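Local coordinates for protein SSD1 (Saccharomyces cerevisiae S288C, PDB 7AM1) that binds mRNA and represses translation as a non-enzymatic pseudonuclease of the RNase II family, at residues Thr737-Phe749 with Glu770-Trp782. Sequence-based numbering, arbitrary orientation.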
loop_
_atom_site.group_PDB
_atom_site.type_symbol
_atom_site.label_atom_id
_atom_site.label_comp_id
_atom_site.label_asym_id
_atom_site.label_seq_id
_atom_site.Cartn_x
_atom_site.Cartn_y
_atom_site.Cartn_z
ATOM N N THR A 737 -6.497 20.129 3.521
ATOM C CA THR A 737 -6.581 20.171 4.975
ATOM C C THR A 737 -5.194 19.959 5.565
ATOM O O THR A 737 -4.452 19.076 5.120
ATOM C CB THR A 737 -7.549 19.109 5.505
ATOM O OG1 THR A 737 -8.869 19.372 5.012
ATOM C CG2 THR A 737 -7.559 19.091 7.031
ATOM N N VAL A 738 -4.848 20.781 6.551
ATOM C CA VAL A 738 -3.577 20.658 7.257
ATOM C C VAL A 738 -3.674 19.503 8.243
ATOM O O VAL A 738 -4.593 19.454 9.068
ATOM C CB VAL A 738 -3.227 21.969 7.977
ATOM C CG1 VAL A 738 -1.930 21.818 8.761
ATOM C CG2 VAL A 738 -3.138 23.115 6.977
ATOM N N LEU A 739 -2.721 18.576 8.167
ATOM C CA LEU A 739 -2.713 17.394 9.023
ATOM C C LEU A 739 -1.704 17.492 10.157
ATOM O O LEU A 739 -2.003 17.073 11.281
ATOM C CB LEU A 739 -2.426 16.149 8.177
ATOM C CG LEU A 739 -2.647 14.786 8.833
ATOM C CD1 LEU A 739 -4.046 14.676 9.405
ATOM C CD2 LEU A 739 -2.402 13.676 7.818
ATOM N N GLN A 740 -0.520 18.044 9.889
ATOM C CA GLN A 740 0.515 18.223 10.896
ATOM C C GLN A 740 1.267 19.516 10.607
ATOM O O GLN A 740 1.484 19.871 9.446
ATOM C CB GLN A 740 1.502 17.046 10.917
ATOM C CG GLN A 740 0.972 15.762 11.563
ATOM C CD GLN A 740 0.765 15.899 13.060
ATOM O OE1 GLN A 740 1.709 15.807 13.846
ATOM N NE2 GLN A 740 -0.473 16.130 13.461
ATOM N N VAL A 741 1.680 20.199 11.668
ATOM C CA VAL A 741 2.456 21.427 11.561
ATOM C C VAL A 741 3.823 21.192 12.186
ATOM O O VAL A 741 3.940 20.548 13.234
ATOM C CB VAL A 741 1.737 22.612 12.239
ATOM C CG1 VAL A 741 2.620 23.845 12.231
ATOM C CG2 VAL A 741 0.428 22.907 11.527
ATOM N N TYR A 742 4.856 21.708 11.529
ATOM C CA TYR A 742 6.225 21.595 12.002
ATOM C C TYR A 742 6.852 22.984 12.033
ATOM O O TYR A 742 6.222 23.985 11.679
ATOM C CB TYR A 742 7.039 20.643 11.117
ATOM C CG TYR A 742 6.357 19.319 10.842
ATOM C CD1 TYR A 742 6.288 18.333 11.818
ATOM C CD2 TYR A 742 5.777 19.058 9.608
ATOM C CE1 TYR A 742 5.663 17.116 11.568
ATOM C CE2 TYR A 742 5.152 17.852 9.347
ATOM C CZ TYR A 742 5.099 16.882 10.329
ATOM O OH TYR A 742 4.473 15.681 10.069
ATOM N N GLU A 743 8.115 23.034 12.457
ATOM C CA GLU A 743 8.800 24.308 12.647
ATOM C C GLU A 743 8.998 25.068 11.337
ATOM O O GLU A 743 8.970 26.305 11.331
ATOM C CB GLU A 743 10.143 24.061 13.340
ATOM C CG GLU A 743 11.056 23.093 12.609
ATOM C CD GLU A 743 12.454 23.071 13.189
ATOM O OE1 GLU A 743 12.663 23.684 14.260
ATOM O OE2 GLU A 743 13.341 22.442 12.570
ATOM N N SER A 744 9.207 24.365 10.221
ATOM C CA SER A 744 9.462 25.051 8.958
ATOM C C SER A 744 8.744 24.370 7.797
ATOM O O SER A 744 9.140 24.547 6.639
ATOM C CB SER A 744 10.981 25.142 8.721
ATOM O OG SER A 744 11.302 25.763 7.488
ATOM N N SER A 745 7.677 23.628 8.075
ATOM C CA SER A 745 6.936 22.900 7.054
ATOM C C SER A 745 5.634 22.436 7.686
ATOM O O SER A 745 5.425 22.575 8.893
ATOM C CB SER A 745 7.733 21.714 6.509
ATOM O OG SER A 745 8.048 20.789 7.538
ATOM N N PHE A 746 4.752 21.897 6.853
ATOM C CA PHE A 746 3.525 21.303 7.359
ATOM C C PHE A 746 2.987 20.342 6.313
ATOM O O PHE A 746 3.229 20.507 5.115
ATOM C CB PHE A 746 2.476 22.366 7.724
ATOM C CG PHE A 746 2.090 23.287 6.589
ATOM C CD1 PHE A 746 2.862 24.399 6.280
ATOM C CD2 PHE A 746 0.935 23.060 5.855
ATOM C CE1 PHE A 746 2.500 25.260 5.250
ATOM C CE2 PHE A 746 0.565 23.916 4.819
ATOM C CZ PHE A 746 1.354 25.019 4.518
ATOM N N ASP A 747 2.259 19.336 6.786
ATOM C CA ASP A 747 1.674 18.323 5.922
ATOM C C ASP A 747 0.222 18.667 5.621
ATOM O O ASP A 747 -0.518 19.132 6.494
ATOM C CB ASP A 747 1.765 16.937 6.566
ATOM C CG ASP A 747 3.197 16.508 6.818
ATOM O OD1 ASP A 747 4.097 17.036 6.126
ATOM O OD2 ASP A 747 3.421 15.647 7.699
ATOM N N VAL A 748 -0.173 18.442 4.375
ATOM C CA VAL A 748 -1.548 18.617 3.937
ATOM C C VAL A 748 -1.979 17.315 3.286
ATOM O O VAL A 748 -1.157 16.572 2.740
ATOM C CB VAL A 748 -1.708 19.800 2.955
ATOM C CG1 VAL A 748 -1.326 21.114 3.626
ATOM C CG2 VAL A 748 -0.862 19.573 1.709
ATOM N N PHE A 749 -3.272 17.030 3.346
ATOM C CA PHE A 749 -3.815 15.913 2.594
ATOM C C PHE A 749 -5.011 16.403 1.797
ATOM O O PHE A 749 -5.667 17.389 2.150
ATOM C CB PHE A 749 -4.177 14.717 3.496
ATOM C CG PHE A 749 -5.301 14.976 4.441
ATOM C CD1 PHE A 749 -5.117 15.776 5.554
ATOM C CD2 PHE A 749 -6.536 14.389 4.236
ATOM C CE1 PHE A 749 -6.150 16.009 6.437
ATOM C CE2 PHE A 749 -7.577 14.616 5.110
ATOM C CZ PHE A 749 -7.384 15.428 6.217
ATOM N N GLU A 770 7.661 31.627 12.216
ATOM C CA GLU A 770 7.697 31.449 13.660
ATOM C C GLU A 770 6.806 30.276 14.030
ATOM O O GLU A 770 5.706 30.119 13.488
ATOM C CB GLU A 770 7.259 32.706 14.427
ATOM C CG GLU A 770 8.205 33.889 14.291
ATOM C CD GLU A 770 8.042 34.894 15.422
ATOM O OE1 GLU A 770 7.167 35.780 15.314
ATOM O OE2 GLU A 770 8.783 34.791 16.426
ATOM N N PHE A 771 7.286 29.461 14.960
ATOM C CA PHE A 771 6.639 28.208 15.310
ATOM C C PHE A 771 6.318 28.190 16.794
ATOM O O PHE A 771 7.189 28.455 17.630
ATOM C CB PHE A 771 7.534 27.023 14.941
ATOM C CG PHE A 771 6.973 25.696 15.345
ATOM C CD1 PHE A 771 5.861 25.176 14.708
ATOM C CD2 PHE A 771 7.567 24.963 16.354
ATOM C CE1 PHE A 771 5.346 23.953 15.079
ATOM C CE2 PHE A 771 7.058 23.741 16.729
ATOM C CZ PHE A 771 5.947 23.234 16.090
ATOM N N ASP A 772 5.065 27.880 17.111
ATOM C CA ASP A 772 4.581 27.770 18.484
ATOM C C ASP A 772 4.352 26.285 18.742
ATOM O O ASP A 772 3.310 25.735 18.374
ATOM C CB ASP A 772 3.310 28.591 18.675
ATOM C CG ASP A 772 2.780 28.530 20.091
ATOM O OD1 ASP A 772 3.293 27.722 20.893
ATOM O OD2 ASP A 772 1.849 29.302 20.404
ATOM N N GLY A 773 5.333 25.640 19.382
ATOM C CA GLY A 773 5.280 24.205 19.594
ATOM C C GLY A 773 4.229 23.761 20.587
ATOM O O GLY A 773 3.799 22.602 20.541
ATOM N N THR A 774 3.810 24.648 21.488
ATOM C CA THR A 774 2.776 24.287 22.451
ATOM C C THR A 774 1.407 24.240 21.785
ATOM O O THR A 774 0.633 23.300 22.003
ATOM C CB THR A 774 2.767 25.275 23.617
ATOM O OG1 THR A 774 2.270 26.543 23.170
ATOM C CG2 THR A 774 4.173 25.459 24.168
ATOM N N ASN A 775 1.095 25.239 20.963
ATOM C CA ASN A 775 -0.202 25.329 20.313
ATOM C C ASN A 775 -0.217 24.716 18.919
ATOM O O ASN A 775 -1.276 24.683 18.288
ATOM C CB ASN A 775 -0.625 26.801 20.204
ATOM C CG ASN A 775 -0.947 27.421 21.548
ATOM O OD1 ASN A 775 -0.724 26.814 22.594
ATOM N ND2 ASN A 775 -1.460 28.645 21.526
ATOM N N ARG A 776 0.916 24.202 18.434
ATOM C CA ARG A 776 0.979 23.585 17.109
ATOM C C ARG A 776 0.487 24.566 16.039
ATOM O O ARG A 776 -0.441 24.288 15.277
ATOM C CB ARG A 776 0.169 22.283 17.086
ATOM C CG ARG A 776 0.492 21.317 18.226
ATOM C CD ARG A 776 1.744 20.490 17.937
ATOM N NE ARG A 776 1.584 19.703 16.712
ATOM C CZ ARG A 776 2.572 19.101 16.056
ATOM N NH1 ARG A 776 3.824 19.189 16.486
ATOM N NH2 ARG A 776 2.302 18.406 14.959
ATOM N N VAL A 777 1.149 25.719 15.979
ATOM C CA VAL A 777 0.776 26.787 15.056
ATOM C C VAL A 777 2.040 27.319 14.403
ATOM O O VAL A 777 2.997 27.692 15.091
ATOM C CB VAL A 777 0.018 27.929 15.760
ATOM C CG1 VAL A 777 -0.099 29.136 14.839
ATOM C CG2 VAL A 777 -1.361 27.462 16.189
ATOM N N LEU A 778 2.040 27.360 13.076
ATOM C CA LEU A 778 3.144 27.889 12.292
ATOM C C LEU A 778 2.696 29.191 11.648
ATOM O O LEU A 778 1.667 29.228 10.967
ATOM C CB LEU A 778 3.582 26.874 11.235
ATOM C CG LEU A 778 4.561 27.331 10.159
ATOM C CD1 LEU A 778 5.933 27.544 10.757
ATOM C CD2 LEU A 778 4.611 26.297 9.043
ATOM N N GLU A 779 3.450 30.257 11.881
ATOM C CA GLU A 779 3.135 31.567 11.325
ATOM C C GLU A 779 4.130 31.864 10.212
ATOM O O GLU A 779 5.328 32.034 10.466
ATOM C CB GLU A 779 3.154 32.643 12.407
ATOM C CG GLU A 779 2.031 32.479 13.421
ATOM C CD GLU A 779 1.878 33.672 14.344
ATOM O OE1 GLU A 779 2.764 34.555 14.333
ATOM O OE2 GLU A 779 0.865 33.726 15.075
ATOM N N LEU A 780 3.629 31.907 8.981
ATOM C CA LEU A 780 4.437 32.243 7.820
ATOM C C LEU A 780 4.448 33.757 7.643
ATOM O O LEU A 780 3.388 34.391 7.638
ATOM C CB LEU A 780 3.882 31.564 6.567
ATOM C CG LEU A 780 3.657 30.048 6.623
ATOM C CD1 LEU A 780 3.009 29.550 5.335
ATOM C CD2 LEU A 780 4.959 29.307 6.871
ATOM N N HIS A 781 5.639 34.332 7.498
ATOM C CA HIS A 781 5.785 35.757 7.200
ATOM C C HIS A 781 6.092 35.864 5.711
ATOM O O HIS A 781 7.220 35.617 5.276
ATOM C CB HIS A 781 6.868 36.394 8.061
ATOM C CG HIS A 781 6.517 36.448 9.517
ATOM N ND1 HIS A 781 6.819 37.527 10.319
ATOM C CD2 HIS A 781 5.893 35.549 10.314
ATOM C CE1 HIS A 781 6.393 37.292 11.548
ATOM N NE2 HIS A 781 5.827 36.098 11.571
ATOM N N TRP A 782 5.080 36.225 4.931
ATOM C CA TRP A 782 5.197 36.197 3.486
ATOM C C TRP A 782 5.883 37.444 2.945
ATOM O O TRP A 782 5.803 38.531 3.526
ATOM C CB TRP A 782 3.817 36.088 2.839
ATOM C CG TRP A 782 3.161 34.750 2.976
ATOM C CD1 TRP A 782 2.329 34.333 3.980
ATOM C CD2 TRP A 782 3.276 33.652 2.069
ATOM N NE1 TRP A 782 1.917 33.045 3.745
ATOM C CE2 TRP A 782 2.488 32.603 2.579
ATOM C CE3 TRP A 782 3.969 33.455 0.873
ATOM C CZ2 TRP A 782 2.377 31.377 1.936
ATOM C CZ3 TRP A 782 3.856 32.240 0.236
ATOM C CH2 TRP A 782 3.068 31.216 0.767
#
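Two beta hairpins of the DIS3L2-type C-terminal region, which belongs to the OB clan, pack at an open angle, the tight turn of 737-749 lying against 770-782; strands 745-749 and 777-782 run at 112° to each other. L778 and V741 carry most of the apolar contact. L778 CB is pressed on V741 CG1 at 3.3 Å, tighter than usual for two carbons, and the two L778 methyls part: CD1 lies 3.3 Å from the carbonyl oxygen E743 O, while CD2 reaches F746 CD1 at 3.8 Å. A chi1 of 170° swings L778 CG out toward the turn. The L778 and F746 side chains cross at about a right angle, and L780 CD1 extends this apolar patch along the same ring. The F771 ring packs against the turn. E743 CA sits over one face, 3.9 Å from the centroid, as a CH-pi contact; G773 N lies near the rim of the opposite face, and V741 CG1 meets the ring edge in its plane. Replacing F771 by alanine is likely to open a gap beside the turn, with the E743 backbone and V741 CG1 no longer packed against a ring. Beside the apolar patch, the poorly ordered R776 chain bends at chi2 and chi3, bringing a guanidinium face to V741 O. R776 NH2 comes within 2.9 Å of Q740 OE1, but poor angles leave neither oxygen hydrogen-bonded to it; its salt bridge is to E885. The Q740 amide is steadied instead by NE2 donating to L739 O (2.8 Å), next to the classic bulge where L739 and Q740 both face D747. Around the contact, strand 755-760 flanks 745-750 and places V759 against F746, strand 878-884 pairs with 777-782 and adds I883 to the F746 side chain, and S169 OG bonds E743 O at the turn.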